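Local coordinates for uncharacterized protein (PDB 2Q0X) that is of unknown function but adopts the alpha/beta hydrolase fold and is probably a component of the paraflagellar rod of Trypanosoma brucei, at residues L42-Q47 with E92-L97; F18-D23 with V71-P76; V110-T115 with E124-S129. All blocks are in the same frame, centred on the assembly; numbering follows the deposited sequence.

How the interactions relate
From the N terminus, strand 13-21 supplies the first half of interaction 2, which closes a loop when the chain reaches V71-P76. Interaction 1 opens inside that loop, at L42-Q47, and closes beyond it at E92-L97, so the two cross along the chain. Interaction 3 follows in series and is local: V110-T115 and E124-S129 are only nine residues apart. Strand 40-44 lies between strands 69-73 and 110-115 in the one sheet, which puts interaction 1 between the other two, its centre about 8 Å from each of their centres. Helix 87-104 ties them together: D93 meets Y20 of interaction 2, while V94 and D95 meet L125 and S129 of interaction 3.

Interaction 1. Residues L42-Q47 with E92-L97; sequences LWVGGQ and EDVDDL
No ring or amide takes part where L42 and V44 meet V94 and L97; the nearby flat group, the W43 indole, leaves the strand on the other side and does not touch the helix. G45 N sits 3.7 Å above one face of the W43 ring, toward its rim, while F57 and F113 meet the indole edge-to-face and its NE1 bonds to T115 OG1. From the face of the strand turned to the helix, L42 sends its side chain out with CG anti to the backbone N (chi1 174°) and forks at the end: L42 CD1 reaches L97 CD2 at 4.0 Å, and L42 CD2 reaches V94 CG1 at 4.3 Å. V94 is shared, because its other branch, CG2, lies 4.2 Å from V44 CG2. One valine thus straddles two strand residues. Strand 42-44 and helix 92-97 run nearly antiparallel, at 162°, with their axes 11.1 Å apart. Two of the helix's carboxylates are bonded elsewhere, D93 to Q85 and D95 to S129 and A130 N. Between strand and helix the contact is purely apolar, with no hydrogen bond across it, so what holds it is van der Waals contact between buried methyl groups, and the hydrophobic effect.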
loop_
_atom_site.group_PDB
_atom_site.type_symbol
_atom_site.label_atom_id
_atom_site.label_comp_id
_atom_site.label_asym_id
_atom_site.label_seq_id
_atom_site.Cartn_x
_atom_site.Cartn_y
_atom_site.Cartn_z
ATOM N N LEU A 42 12.176 12.437 -5.286
ATOM C CA LEU A 42 11.536 11.149 -5.207
ATOM C C LEU A 42 11.617 10.641 -3.776
ATOM O O LEU A 42 12.719 10.441 -3.227
ATOM C CB LEU A 42 12.216 10.161 -6.144
ATOM C CG LEU A 42 11.762 8.694 -6.100
ATOM C CD1 LEU A 42 10.259 8.586 -6.312
ATOM C CD2 LEU A 42 12.563 7.841 -7.139
ATOM N N TRP A 43 10.442 10.371 -3.210
ATOM C CA TRP A 43 10.314 9.910 -1.839
ATOM C C TRP A 43 9.997 8.406 -1.758
ATOM O O TRP A 43 9.108 7.913 -2.428
ATOM C CB TRP A 43 9.229 10.700 -1.106
ATOM C CG TRP A 43 8.973 10.152 0.263
ATOM C CD1 TRP A 43 9.718 10.375 1.386
ATOM C CD2 TRP A 43 7.927 9.258 0.652
ATOM N NE1 TRP A 43 9.198 9.688 2.440
ATOM C CE2 TRP A 43 8.102 8.983 2.015
ATOM C CE3 TRP A 43 6.866 8.658 -0.022
ATOM C CZ2 TRP A 43 7.246 8.151 2.721
ATOM C CZ3 TRP A 43 6.026 7.824 0.678
ATOM C CH2 TRP A 43 6.223 7.577 2.035
ATOM N N VAL A 44 10.730 7.714 -0.899
ATOM C CA VAL A 44 10.436 6.348 -0.514
ATOM C C VAL A 44 10.536 6.281 1.018
ATOM O O VAL A 44 11.364 6.935 1.637
ATOM C CB VAL A 44 11.389 5.304 -1.275
ATOM C CG1 VAL A 44 12.787 5.383 -0.834
ATOM C CG2 VAL A 44 10.862 3.906 -1.127
ATOM N N GLY A 45 9.669 5.505 1.625
ATOM C CA GLY A 45 9.560 5.475 3.073
ATOM C C GLY A 45 9.640 4.092 3.654
ATOM O O GLY A 45 10.049 3.115 2.989
ATOM N N GLY A 46 9.245 4.030 4.921
ATOM C CA GLY A 46 9.122 2.802 5.624
ATOM C C GLY A 46 7.994 1.950 5.073
ATOM O O GLY A 46 7.148 2.409 4.294
ATOM N N GLN A 47 7.979 0.706 5.513
ATOM C CA GLN A 47 7.004 -0.265 5.031
ATOM C C GLN A 47 5.576 0.067 5.456
ATOM O O GLN A 47 4.642 -0.277 4.745
ATOM C CB GLN A 47 7.383 -1.671 5.483
ATOM C CG GLN A 47 8.564 -2.255 4.743
ATOM C CD GLN A 47 9.026 -3.586 5.335
ATOM O OE1 GLN A 47 9.687 -3.622 6.375
ATOM N NE2 GLN A 47 8.701 -4.681 4.659
ATOM N N GLU A 92 16.110 -2.229 -6.234
ATOM C CA GLU A 92 16.030 -2.506 -7.653
ATOM C C GLU A 92 14.732 -2.002 -8.285
ATOM O O GLU A 92 14.765 -1.378 -9.336
ATOM C CB GLU A 92 16.202 -4.005 -7.910
ATOM C CG GLU A 92 16.212 -4.352 -9.379
ATOM C CD GLU A 92 16.691 -5.753 -9.649
ATOM O OE1 GLU A 92 16.356 -6.671 -8.852
ATOM O OE2 GLU A 92 17.382 -5.939 -10.681
ATOM N N ASP A 93 13.595 -2.283 -7.646
ATOM C CA ASP A 93 12.303 -1.734 -8.077
ATOM C C ASP A 93 12.298 -0.209 -8.110
ATOM O O ASP A 93 11.798 0.387 -9.054
ATOM C CB ASP A 93 11.173 -2.205 -7.148
ATOM C CG ASP A 93 10.968 -3.692 -7.192
ATOM O OD1 ASP A 93 11.359 -4.317 -8.183
ATOM O OD2 ASP A 93 10.435 -4.234 -6.218
ATOM N N VAL A 94 12.857 0.419 -7.085
ATOM C CA VAL A 94 13.021 1.880 -7.074
ATOM C C VAL A 94 13.925 2.389 -8.210
ATOM O O VAL A 94 13.621 3.425 -8.826
ATOM C CB VAL A 94 13.477 2.399 -5.692
ATOM C CG1 VAL A 94 13.659 3.926 -5.722
ATOM C CG2 VAL A 94 12.406 2.010 -4.591
ATOM N N ASP A 95 14.999 1.647 -8.511
ATOM C CA ASP A 95 15.901 2.014 -9.610
ATOM C C ASP A 95 15.229 1.959 -10.977
ATOM O O ASP A 95 15.466 2.808 -11.830
ATOM C CB ASP A 95 17.146 1.135 -9.611
ATOM C CG ASP A 95 18.348 1.844 -10.216
ATOM O OD1 ASP A 95 18.509 3.067 -9.961
ATOM O OD2 ASP A 95 19.105 1.177 -10.958
ATOM N N ASP A 96 14.380 0.953 -11.162
ATOM C CA ASP A 96 13.509 0.852 -12.333
ATOM C C ASP A 96 12.579 2.072 -12.465
ATOM O O ASP A 96 12.325 2.555 -13.564
ATOM C CB ASP A 96 12.661 -0.439 -12.275
ATOM C CG ASP A 96 13.516 -1.727 -12.283
ATOM O OD1 ASP A 96 14.702 -1.663 -12.703
ATOM O OD2 ASP A 96 12.996 -2.809 -11.876
ATOM N N LEU A 97 12.054 2.570 -11.353
ATOM C CA LEU A 97 11.229 3.782 -11.398
ATOM C C LEU A 97 12.080 5.001 -11.789
ATOM O O LEU A 97 11.673 5.801 -12.629
ATOM C CB LEU A 97 10.519 4.017 -10.057
ATOM C CG LEU A 97 9.727 5.321 -9.953
ATOM C CD1 LEU A 97 8.744 5.460 -11.155
ATOM C CD2 LEU A 97 9.040 5.491 -8.568
#

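Interaction 2. Residues F18-D23 with V71-P76; sequences FTYYKD and VQVEVP
P76, K22 and Y20 bury the most surface here, in two separate touches. The first joins K22 and P76, whose CA atoms stand 8.5 Å apart. K22 has its CG anti to the backbone N (chi1 160°), and from there the extended chain runs obliquely past the CB corner of the proline ring. K22 CD and K22 NZ flank P76 CB equally, each at 4.0 Å; the polar partner of NZ is S82 O. The second touch is made by Y20. Its CG is placed between the backbone N and carbonyl carbon, and the ring reaches across to V73 at about a right angle. V73 CG2 comes to the ring edge, near the ring plane, 4.1 Å from Y20 OH and 4.4 Å from Y20 CE1. The phenol finds its polar partner on helix 87-104, where Y20 OH hydrogen-bonds to D93 O, holding the hydroxyl toward the helix while the methyl packs beside it. No hydrogen bond joins the two segments, as expected of strands that are not neighbours: strand 26-33 runs between 13-21 and 69-73, and its I28 touches both Y20 and V73. The contact lies at the antiparallel, N-terminal edge of the mixed sheet of the alpha/beta hydrolase fold, where strand 13-21 is outermost and side chains bridge over the intervening strand. Helix 87-104 packs on this same group, with L97 against Y20 and with D90 and D93 against P76, just past the end of strand 69-73.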
loop_
_atom_site.group_PDB
_atom_site.type_symbol
_atom_site.label_atom_id
_atom_site.label_comp_id
_atom_site.label_asym_id
_atom_site.label_seq_id
_atom_site.Cartn_x
_atom_site.Cartn_y
_atom_site.Cartn_z
ATOM N N PHE A 18 0.206 6.595 -11.778
ATOM C CA PHE A 18 0.364 5.431 -12.619
ATOM C C PHE A 18 0.956 4.288 -11.832
ATOM O O PHE A 18 1.301 4.443 -10.657
ATOM C CB PHE A 18 1.208 5.754 -13.859
ATOM C CG PHE A 18 2.663 5.942 -13.583
ATOM C CD1 PHE A 18 3.135 7.141 -13.100
ATOM C CD2 PHE A 18 3.566 4.920 -13.832
ATOM C CE1 PHE A 18 4.478 7.327 -12.853
ATOM C CE2 PHE A 18 4.909 5.090 -13.575
ATOM C CZ PHE A 18 5.368 6.312 -13.087
ATOM N N THR A 19 1.021 3.124 -12.477
ATOM C CA THR A 19 1.662 1.958 -11.897
ATOM C C THR A 19 2.706 1.402 -12.882
ATOM O O THR A 19 2.571 1.547 -14.090
ATOM C CB THR A 19 0.634 0.865 -11.542
ATOM O OG1 THR A 19 0.057 0.359 -12.740
ATOM C CG2 THR A 19 -0.498 1.408 -10.638
ATOM N N TYR A 20 3.764 0.797 -12.360
ATOM C CA TYR A 20 4.674 0.042 -13.213
ATOM C C TYR A 20 4.791 -1.369 -12.668
ATOM O O TYR A 20 4.697 -1.584 -11.457
ATOM C CB TYR A 20 6.033 0.742 -13.359
ATOM C CG TYR A 20 6.846 0.843 -12.084
ATOM C CD1 TYR A 20 6.530 1.787 -11.113
ATOM C CD2 TYR A 20 7.944 0.000 -11.866
ATOM C CE1 TYR A 20 7.280 1.896 -9.948
ATOM C CE2 TYR A 20 8.681 0.081 -10.709
ATOM C CZ TYR A 20 8.350 1.046 -9.743
ATOM O OH TYR A 20 9.087 1.160 -8.585
ATOM N N TYR A 21 4.953 -2.321 -13.578
ATOM C CA TYR A 21 4.946 -3.742 -13.230
ATOM C C TYR A 21 6.270 -4.146 -12.610
ATOM O O TYR A 21 7.333 -3.973 -13.205
ATOM C CB TYR A 21 4.686 -4.631 -14.455
ATOM C CG TYR A 21 3.231 -4.881 -14.773
ATOM C CD1 TYR A 21 2.562 -5.987 -14.250
ATOM C CD2 TYR A 21 2.529 -4.034 -15.622
ATOM C CE1 TYR A 21 1.217 -6.233 -14.548
ATOM C CE2 TYR A 21 1.178 -4.273 -15.934
ATOM C CZ TYR A 21 0.526 -5.368 -15.399
ATOM O OH TYR A 21 -0.810 -5.587 -15.716
ATOM N N LYS A 22 6.173 -4.694 -11.406
ATOM C CA LYS A 22 7.278 -5.354 -10.717
ATOM C C LYS A 22 7.341 -6.806 -11.173
ATOM O O LYS A 22 8.402 -7.427 -11.156
ATOM C CB LYS A 22 7.026 -5.258 -9.204
ATOM C CG LYS A 22 7.749 -6.251 -8.287
ATOM C CD LYS A 22 7.198 -6.102 -6.858
ATOM C CE LYS A 22 7.610 -7.221 -5.914
ATOM N NZ LYS A 22 6.616 -7.399 -4.804
ATOM N N ASP A 23 6.192 -7.318 -11.609
ATOM C CA ASP A 23 5.978 -8.744 -11.853
ATOM C C ASP A 23 4.482 -8.830 -12.149
ATOM O O ASP A 23 3.735 -7.949 -11.733
ATOM C CB ASP A 23 6.448 -9.592 -10.639
ATOM C CG ASP A 23 5.309 -10.097 -9.763
ATOM O OD1 ASP A 23 4.245 -10.474 -10.276
ATOM O OD2 ASP A 23 5.508 -10.170 -8.533
ATOM N N VAL A 71 7.584 13.354 -6.353
ATOM C CA VAL A 71 7.124 12.027 -6.720
ATOM C C VAL A 71 7.216 11.117 -5.505
ATOM O O VAL A 71 8.198 11.176 -4.772
ATOM C CB VAL A 71 7.969 11.408 -7.851
ATOM C CG1 VAL A 71 7.467 9.994 -8.195
ATOM C CG2 VAL A 71 7.961 12.311 -9.110
ATOM N N GLN A 72 6.180 10.280 -5.337
ATOM C CA GLN A 72 6.037 9.344 -4.222
ATOM C C GLN A 72 5.742 7.957 -4.729
ATOM O O GLN A 72 4.914 7.786 -5.609
ATOM C CB GLN A 72 4.877 9.778 -3.345
ATOM C CG GLN A 72 5.105 11.081 -2.659
ATOM C CD GLN A 72 3.869 11.553 -1.916
ATOM O OE1 GLN A 72 3.576 11.083 -0.812
ATOM N NE2 GLN A 72 3.122 12.468 -2.533
ATOM N N VAL A 73 6.420 6.969 -4.164
ATOM C CA VAL A 73 6.207 5.566 -4.513
ATOM C C VAL A 73 6.017 4.841 -3.202
ATOM O O VAL A 73 6.660 5.172 -2.201
ATOM C CB VAL A 73 7.413 4.957 -5.330
ATOM C CG1 VAL A 73 8.711 4.948 -4.534
ATOM C CG2 VAL A 73 7.106 3.529 -5.855
ATOM N N GLU A 74 5.138 3.848 -3.196
ATOM C CA GLU A 74 5.051 2.958 -2.044
ATOM C C GLU A 74 5.985 1.778 -2.224
ATOM O O GLU A 74 5.900 1.065 -3.214
ATOM C CB GLU A 74 3.607 2.517 -1.801
ATOM C CG GLU A 74 2.794 3.619 -1.138
ATOM C CD GLU A 74 1.296 3.310 -1.052
ATOM O OE1 GLU A 74 0.606 4.029 -0.261
ATOM O OE2 GLU A 74 0.834 2.365 -1.779
ATOM N N VAL A 75 6.879 1.600 -1.259
ATOM C CA VAL A 75 7.782 0.439 -1.193
ATOM C C VAL A 75 6.983 -0.856 -1.343
ATOM O O VAL A 75 6.082 -1.095 -0.560
ATOM C CB VAL A 75 8.527 0.369 0.177
ATOM C CG1 VAL A 75 9.552 -0.745 0.169
ATOM C CG2 VAL A 75 9.220 1.619 0.458
ATOM N N PRO A 76 7.324 -1.697 -2.347
ATOM C CA PRO A 76 6.592 -2.950 -2.604
ATOM C C PRO A 76 6.516 -3.909 -1.405
ATOM O O PRO A 76 5.513 -4.596 -1.225
ATOM C CB PRO A 76 7.396 -3.602 -3.729
ATOM C CG PRO A 76 8.132 -2.485 -4.375
ATOM C CD PRO A 76 8.405 -1.479 -3.323
#

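Interaction 3. Residues V110-T115 with E124-S129; sequences VALFAT and ELLENS
L112 and L125 meet through similar torsions: chi1 is -100° in L112 and -99° in L125, away from the staggered positions in both, and each then extends with CD1 anti to CA. The outcome is a methyl-to-methyl meeting, L112 CD1 to L125 CD1 at 3.6 Å, with the two side chains crossing at about a right angle. L126 comes in differently. Its chain bends at CG (chi2 49°), which brings L126 CD1 to 3.8 Å from L112 CD1 as the two side chains slide past each other in opposite directions. A single methyl of the strand is therefore received by two consecutive leucines of the helix. The backbones remain well apart, with 9.6 Å between the CA atoms of L112 and L126. The same leucines also touch other elements: L125 rests on V94 of helix 87-104, and L126 on V138 of strand 135-143. Where the helix ends, N128 ND2 makes weak bonds to E124 OE2 and E127 OE1. Strand 110-115, helix 119-128 and strand 135-143 form a parallel beta-alpha-beta unit, and the contact packs its helix onto its first strand. Strand 110-115 is fifth in the 1-2-4-3-5-6-7-8 order, the place of the strand that leads into the nucleophile elbow in alpha/beta hydrolases. The turn to helix 119-128 probably corresponds to that elbow, although no activity is established for this protein.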
loop_
_atom_site.group_PDB
_atom_site.type_symbol
_atom_site.label_atom_id
_atom_site.label_comp_id
_atom_site.label_asym_id
_atom_site.label_seq_id
_atom_site.Cartn_x
_atom_site.Cartn_y
_atom_site.Cartn_z
ATOM N N VAL A 110 17.426 13.723 -10.142
ATOM C CA VAL A 110 16.590 13.168 -9.105
ATOM C C VAL A 110 17.286 13.435 -7.785
ATOM O O VAL A 110 18.456 13.061 -7.597
ATOM C CB VAL A 110 16.371 11.657 -9.292
ATOM C CG1 VAL A 110 15.645 11.044 -8.052
ATOM C CG2 VAL A 110 15.591 11.364 -10.588
ATOM N N ALA A 111 16.552 14.110 -6.889
ATOM C CA ALA A 111 16.896 14.196 -5.484
ATOM C C ALA A 111 16.183 13.049 -4.754
ATOM O O ALA A 111 14.950 13.018 -4.679
ATOM C CB ALA A 111 16.481 15.567 -4.922
ATOM N N LEU A 112 16.948 12.087 -4.240
ATOM C CA LEU A 112 16.359 10.959 -3.511
ATOM C C LEU A 112 16.105 11.337 -2.055
ATOM O O LEU A 112 17.016 11.777 -1.363
ATOM C CB LEU A 112 17.261 9.719 -3.549
ATOM C CG LEU A 112 16.973 8.586 -4.542
ATOM C CD1 LEU A 112 17.928 7.396 -4.302
ATOM C CD2 LEU A 112 15.542 8.130 -4.456
ATOM N N PHE A 113 14.867 11.121 -1.604
ATOM C CA PHE A 113 14.412 11.493 -0.289
ATOM C C PHE A 113 13.833 10.233 0.381
ATOM O O PHE A 113 12.873 9.647 -0.101
ATOM C CB PHE A 113 13.371 12.610 -0.464
ATOM C CG PHE A 113 12.720 13.103 0.805
ATOM C CD1 PHE A 113 11.476 13.704 0.735
ATOM C CD2 PHE A 113 13.344 13.005 2.049
ATOM C CE1 PHE A 113 10.829 14.168 1.880
ATOM C CE2 PHE A 113 12.720 13.484 3.202
ATOM C CZ PHE A 113 11.460 14.063 3.113
ATOM N N ALA A 114 14.453 9.791 1.469
ATOM C CA ALA A 114 13.944 8.632 2.197
ATOM C C ALA A 114 13.693 8.995 3.625
ATOM O O ALA A 114 14.454 9.741 4.221
ATOM C CB ALA A 114 14.898 7.452 2.130
ATOM N N THR A 115 12.589 8.470 4.152
ATOM C CA THR A 115 12.283 8.523 5.561
ATOM C C THR A 115 12.257 7.112 6.110
ATOM O O THR A 115 12.017 6.151 5.378
ATOM C CB THR A 115 10.902 9.178 5.810
ATOM O OG1 THR A 115 9.904 8.525 5.008
ATOM C CG2 THR A 115 10.956 10.679 5.515
ATOM N N GLU A 124 21.675 1.112 -0.648
ATOM C CA GLU A 124 21.731 0.041 -1.639
ATOM C C GLU A 124 21.638 0.569 -3.074
ATOM O O GLU A 124 22.416 0.165 -3.951
ATOM C CB GLU A 124 20.601 -0.948 -1.353
ATOM C CG GLU A 124 20.607 -2.183 -2.193
ATOM C CD GLU A 124 21.847 -3.029 -2.008
ATOM O OE1 GLU A 124 22.425 -3.051 -0.883
ATOM O OE2 GLU A 124 22.230 -3.683 -3.003
ATOM N N LEU A 125 20.700 1.486 -3.304
ATOM C CA LEU A 125 20.560 2.162 -4.595
ATOM C C LEU A 125 21.843 2.855 -5.005
ATOM O O LEU A 125 22.341 2.618 -6.082
ATOM C CB LEU A 125 19.434 3.216 -4.581
ATOM C CG LEU A 125 18.073 2.819 -5.166
ATOM C CD1 LEU A 125 17.041 3.954 -5.015
ATOM C CD2 LEU A 125 18.230 2.447 -6.594
ATOM N N LEU A 126 22.341 3.730 -4.140
ATOM C CA LEU A 126 23.506 4.567 -4.426
ATOM C C LEU A 126 24.791 3.790 -4.756
ATOM O O LEU A 126 25.633 4.291 -5.491
ATOM C CB LEU A 126 23.759 5.550 -3.276
ATOM C CG LEU A 126 23.016 6.886 -3.412
ATOM C CD1 LEU A 126 21.574 6.699 -3.728
ATOM C CD2 LEU A 126 23.130 7.667 -2.152
ATOM N N GLU A 127 24.928 2.569 -4.245
ATOM C CA GLU A 127 26.056 1.735 -4.590
ATOM C C GLU A 127 25.842 0.930 -5.874
ATOM O O GLU A 127 26.812 0.624 -6.552
ATOM C CB GLU A 127 26.486 0.842 -3.417
ATOM C CG GLU A 127 25.554 -0.307 -3.030
ATOM C CD GLU A 127 26.212 -1.297 -2.035
ATOM O OE1 GLU A 127 25.937 -2.538 -2.123
ATOM O OE2 GLU A 127 27.004 -0.827 -1.169
ATOM N N ASN A 128 24.593 0.623 -6.231
ATOM C CA ASN A 128 24.300 -0.258 -7.372
ATOM C C ASN A 128 23.430 0.330 -8.503
ATOM O O ASN A 128 23.129 -0.379 -9.466
ATOM C CB ASN A 128 23.620 -1.542 -6.864
ATOM C CG ASN A 128 24.559 -2.427 -6.046
ATOM O OD1 ASN A 128 25.669 -2.753 -6.477
ATOM N ND2 ASN A 128 24.112 -2.813 -4.853
ATOM N N SER A 129 23.007 1.590 -8.403
ATOM C CA SER A 129 22.099 2.145 -9.410
ATOM C C SER A 129 22.675 2.108 -10.839
ATOM O O SER A 129 23.867 2.334 -11.044
ATOM C CB SER A 129 21.725 3.583 -9.079
ATOM O OG SER A 129 20.799 4.105 -10.020
#